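Local structure of YbgK (Escherichia coli, 5DUD) at residues T130-G135 with S204-Y209; G16-H19 with G25-H28. The protein catalyses, as subunit C of 5-oxoprolinase, the cleavage of 5-oxoproline to L-glutamate coupled to hydrolysis of ATP to ADP and phosphate. All blocks are in the same frame, centred on the assembly; numbering follows the deposited sequence.

Interaction 1: residues T130-G135 with S204-Y209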
loop_
_atom_site.group_PDB
_atom_site.type_symbol
_atom_site.label_atom_id
_atom_site.label_comp_id
_atom_site.label_asym_id
_atom_site.label_seq_id
_atom_site.Cartn_x
_atom_site.Cartn_y
_atom_site.Cartn_z
ATOM N N THR A 130 -8.834 0.229 7.357
ATOM C CA THR A 130 -7.970 -0.050 8.502
ATOM C C THR A 130 -6.538 -0.302 8.042
ATOM O O THR A 130 -6.304 -1.202 7.232
ATOM C CB THR A 130 -8.487 -1.261 9.297
ATOM O OG1 THR A 130 -9.907 -1.186 9.401
ATOM C CG2 THR A 130 -7.890 -1.344 10.693
ATOM N N ASP A 131 -5.592 0.496 8.557
ATOM C CA ASP A 131 -4.165 0.341 8.282
ATOM C C ASP A 131 -3.548 -0.288 9.535
ATOM O O ASP A 131 -3.401 0.384 10.556
ATOM C CB ASP A 131 -3.547 1.702 7.922
ATOM C CG ASP A 131 -2.246 1.621 7.138
ATOM O OD1 ASP A 131 -1.566 0.575 7.217
ATOM O OD2 ASP A 131 -1.894 2.617 6.468
ATOM N N LEU A 132 -3.273 -1.598 9.480
ATOM C CA LEU A 132 -2.784 -2.361 10.631
ATOM C C LEU A 132 -1.312 -2.080 10.957
ATOM O O LEU A 132 -0.924 -2.232 12.114
ATOM C CB LEU A 132 -2.985 -3.863 10.392
ATOM C CG LEU A 132 -4.438 -4.305 10.190
ATOM C CD1 LEU A 132 -4.506 -5.617 9.439
ATOM C CD2 LEU A 132 -5.174 -4.416 11.511
ATOM N N LYS A 133 -0.505 -1.669 9.961
ATOM C CA LYS A 133 0.909 -1.337 10.172
ATOM C C LYS A 133 1.054 0.061 10.779
ATOM O O LYS A 133 1.917 0.270 11.627
ATOM C CB LYS A 133 1.678 -1.412 8.845
ATOM C CG LYS A 133 3.167 -1.066 8.945
ATOM C CD LYS A 133 3.932 -1.563 7.728
ATOM C CE LYS A 133 5.356 -1.056 7.668
ATOM N NZ LYS A 133 6.202 -1.572 8.782
ATOM N N VAL A 134 0.206 1.004 10.339
ATOM C CA VAL A 134 0.221 2.398 10.787
ATOM C C VAL A 134 -0.625 2.586 12.055
ATOM O O VAL A 134 -0.307 3.452 12.869
ATOM C CB VAL A 134 -0.259 3.331 9.648
ATOM C CG1 VAL A 134 -0.244 4.794 10.069
ATOM C CG2 VAL A 134 0.572 3.127 8.382
ATOM N N GLY A 135 -1.708 1.824 12.190
ATOM C CA GLY A 135 -2.609 1.916 13.334
ATOM C C GLY A 135 -3.615 3.042 13.226
ATOM O O GLY A 135 -3.794 3.802 14.180
ATOM N N SER A 204 2.682 -14.609 3.289
ATOM C CA SER A 204 1.712 -13.803 2.552
ATOM C C SER A 204 0.603 -13.246 3.445
ATOM O O SER A 204 -0.077 -14.008 4.125
ATOM C CB SER A 204 1.074 -14.641 1.450
ATOM O OG SER A 204 2.062 -15.209 0.607
ATOM N N ASN A 205 0.437 -11.914 3.444
ATOM C CA ASN A 205 -0.574 -11.223 4.247
ATOM C C ASN A 205 -1.154 -10.054 3.429
ATOM O O ASN A 205 -1.016 -10.058 2.206
ATOM C CB ASN A 205 0.056 -10.765 5.577
ATOM C CG ASN A 205 1.156 -9.733 5.444
ATOM O OD1 ASN A 205 1.823 -9.618 4.409
ATOM N ND2 ASN A 205 1.397 -8.976 6.508
ATOM N N ARG A 206 -1.830 -9.084 4.083
ATOM C CA ARG A 206 -2.421 -7.929 3.396
ATOM C C ARG A 206 -1.371 -7.008 2.741
ATOM O O ARG A 206 -1.725 -6.288 1.812
ATOM C CB ARG A 206 -3.289 -7.100 4.357
ATOM C CG ARG A 206 -4.536 -7.845 4.833
ATOM C CD ARG A 206 -5.559 -6.946 5.508
ATOM N NE ARG A 206 -6.553 -6.443 4.553
ATOM C CZ ARG A 206 -6.555 -5.241 3.974
ATOM N NH1 ARG A 206 -5.605 -4.355 4.250
ATOM N NH2 ARG A 206 -7.515 -4.913 3.119
ATOM N N MET A 207 -0.113 -6.998 3.224
ATOM C CA MET A 207 0.949 -6.175 2.631
ATOM C C MET A 207 1.435 -6.745 1.295
ATOM O O MET A 207 1.258 -6.098 0.269
ATOM C CB MET A 207 2.140 -6.023 3.589
ATOM C CG MET A 207 1.847 -5.120 4.756
ATOM S SD MET A 207 3.250 -4.940 5.885
ATOM C CE MET A 207 4.349 -3.917 4.905
ATOM N N GLY A 208 2.044 -7.930 1.320
ATOM C CA GLY A 208 2.574 -8.555 0.112
ATOM C C GLY A 208 2.620 -10.069 0.159
ATOM O O GLY A 208 2.947 -10.647 1.198
ATOM N N TYR A 209 2.312 -10.714 -0.979
ATOM C CA TYR A 209 2.299 -12.173 -1.106
ATOM C C TYR A 209 3.665 -12.722 -1.511
ATOM O O TYR A 209 4.139 -12.378 -2.590
ATOM C CB TYR A 209 1.284 -12.625 -2.176
ATOM C CG TYR A 209 -0.190 -12.659 -1.810
ATOM C CD1 TYR A 209 -0.693 -11.894 -0.763
ATOM C CD2 TYR A 209 -1.098 -13.367 -2.584
ATOM C CE1 TYR A 209 -2.051 -11.910 -0.443
ATOM C CE2 TYR A 209 -2.453 -13.397 -2.273
ATOM C CZ TYR A 209 -2.931 -12.663 -1.201
ATOM O OH TYR A 209 -4.272 -12.661 -0.889
#
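Lys133 and Met207 make the closest approach between residues 130-135 and 204-209, and it is entirely apolar. The methylene CD of Lys133 rests 3.7 Å from the terminal methyl CE of Met207 and 3.9 Å from its SD, while Lys133 CE lies beside the same methyl. The two side chains cross at about a right angle. With CG anti to the backbone N (chi1 179°), the lysine runs extended as far as CE and bends at its last torsion, whereas Met207 turns at chi3 (72°), which brings its methyl over the lysine chain. Next to this pair, Leu132 adds a second aliphatic touch, its CD1 standing 4.3 Å from Arg206 CD.

In this carboxyltransferase-domain (CT_A_B) family protein the contact joins a loop tied to strand 12-14 with the start of strand 208-212. Residues 130-135 belong to the loop after strand 110-115, which Thr130 ties to Val13; residues 204-207 lead into strand 208-212 of the seven-stranded mixed sheet, and the first two residues of that strand close the segment.

The guanidinium of Arg206 has its polar partners outside the two segments, and no hydrogen bond joins the segments. Arg206 NH1 comes no nearer than 4.4 Å to Thr130 O; the group forms salt bridges with Asp248 and Glu54 and a hydrogen bond to Gly30 O. Within 130-135, Gly135 N donates to Asp131 O over 2.8 Å, closing the turn that presents Leu132 and Lys133.

Interaction 2: residues G16-H19 with G25-H28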
loop_
_atom_site.group_PDB
_atom_site.type_symbol
_atom_site.label_atom_id
_atom_site.label_comp_id
_atom_site.label_asym_id
_atom_site.label_seq_id
_atom_site.Cartn_x
_atom_site.Cartn_y
_atom_site.Cartn_z
ATOM N N GLY A 16 -13.121 1.906 -0.087
ATOM C CA GLY A 16 -12.537 2.061 -1.418
ATOM C C GLY A 16 -11.030 2.256 -1.397
ATOM O O GLY A 16 -10.327 1.704 -2.246
ATOM N N GLY A 17 -10.539 3.045 -0.439
ATOM C CA GLY A 17 -9.112 3.293 -0.273
ATOM C C GLY A 17 -8.767 4.710 0.136
ATOM O O GLY A 17 -9.470 5.664 -0.206
ATOM N N ARG A 18 -7.659 4.843 0.868
ATOM C CA ARG A 18 -7.125 6.117 1.345
ATOM C C ARG A 18 -6.196 6.694 0.256
ATOM O O ARG A 18 -4.979 6.586 0.356
ATOM C CB ARG A 18 -6.406 5.877 2.686
ATOM C CG ARG A 18 -6.007 7.145 3.418
ATOM C CD ARG A 18 -5.572 6.917 4.856
ATOM N NE ARG A 18 -6.698 6.558 5.726
ATOM C CZ ARG A 18 -7.061 5.325 6.089
ATOM N NH1 ARG A 18 -6.379 4.264 5.658
ATOM N NH2 ARG A 18 -8.110 5.140 6.880
ATOM N N HIS A 19 -6.789 7.279 -0.800
ATOM C CA HIS A 19 -6.057 7.807 -1.961
ATOM C C HIS A 19 -5.557 9.251 -1.743
ATOM O O HIS A 19 -5.980 9.928 -0.812
ATOM C CB HIS A 19 -6.941 7.742 -3.222
ATOM C CG HIS A 19 -7.495 6.376 -3.514
ATOM N ND1 HIS A 19 -8.832 6.081 -3.310
ATOM C CD2 HIS A 19 -6.866 5.263 -3.957
ATOM C CE1 HIS A 19 -8.980 4.812 -3.652
ATOM N NE2 HIS A 19 -7.826 4.281 -4.059
ATOM N N GLY A 25 4.115 8.346 1.743
ATOM C CA GLY A 25 4.346 7.036 2.343
ATOM C C GLY A 25 3.153 6.329 2.947
ATOM O O GLY A 25 3.346 5.371 3.696
ATOM N N ILE A 26 1.918 6.748 2.607
ATOM C CA ILE A 26 0.697 6.122 3.128
ATOM C C ILE A 26 0.132 5.169 2.077
ATOM O O ILE A 26 -0.158 5.589 0.957
ATOM C CB ILE A 26 -0.348 7.201 3.562
ATOM C CG1 ILE A 26 0.114 7.889 4.858
ATOM C CG2 ILE A 26 -1.769 6.596 3.731
ATOM C CD1 ILE A 26 -0.385 9.367 5.093
ATOM N N SER A 27 -0.067 3.895 2.458
ATOM C CA SER A 27 -0.648 2.874 1.584
ATOM C C SER A 27 -2.148 3.133 1.450
ATOM O O SER A 27 -2.765 3.566 2.423
ATOM C CB SER A 27 -0.385 1.485 2.157
ATOM O OG SER A 27 0.956 1.351 2.603
ATOM N N HIS A 28 -2.727 2.923 0.251
ATOM C CA HIS A 28 -4.145 3.199 0.009
ATOM C C HIS A 28 -5.063 2.191 0.728
ATOM O O HIS A 28 -6.185 2.557 1.079
ATOM C CB HIS A 28 -4.464 3.252 -1.502
ATOM C CG HIS A 28 -4.679 1.920 -2.151
ATOM N ND1 HIS A 28 -5.910 1.563 -2.670
ATOM C CD2 HIS A 28 -3.817 0.895 -2.341
ATOM C CE1 HIS A 28 -5.758 0.352 -3.176
ATOM N NE2 HIS A 28 -4.517 -0.098 -2.987
HETATM O O HOH W 1 -2.416 6.990 0.076
HETATM O O HOH W 2 -3.667 3.763 4.889
#
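An inverse gamma turn centred on Arg18 marks the near end of the loop that links strand 12-14 to helix 34-44, and here the loop folds back on itself so that residues 16-19 meet 25-28. The direct tie is a backbone hydrogen bond: Arg18 N donates to His28 O over 2.7 Å, nearly straight at 165° and in the carbonyl plane on a lone pair. The same residue pair is joined a second time by a CA-H...O contact, His28 CA lying 3.5 Å from Arg18 O.

Water carries the join further along the loop. Water 1 donates both to Arg18 O and to Ile26 O, spanning two carbonyls that could not bond to each other. Water 2 accepts from Arg18 NH1 and donates to Ser27 O, thereby linking the guanidinium to the second segment. That group is also held by the carbonyls of Val124 and Ser129. On its way there the arginine chain, with CG anti to its own N (chi1 -170°), passes obliquely across Ile26, with Arg18 CD 4.0 Å from Ile26 CG2.

Two imidazoles lie together on one side of the backbone tie. His19 and His28 point the same way, side by side; the ring planes make an angle of 28°, and with centroids 5.5 Å apart the rings are displaced too far for much stacking. Gly17 C lies over one face of the His19 ring, offset toward its rim, and the nearest approach of the two histidines is from His19 NE2 to His28 ND1, 3.6 Å.

How the interactions relate
The two contacts lie with their centres 12 Å apart. Interaction 2 comes first along the chain and is local, with five residues between its segments in the connection from strand 12-14 to helix 34-44. Interaction 1 follows and is long-range, bringing the loop after strand 110-115 to the start of strand 208-212. The contacts meet in packing where Asp131 OD2 approaches Ser27 O at 4.2 Å. Further ties run through Ser129, which binds Arg18 and directly precedes Thr130, and through Asp248, which pairs with Arg206 and whose O also receives a weak hydrogen bond from Ser27 OG. Both contacts thus belong to one connected region of the fold, near strand 12-14 and the start of strand 208-212.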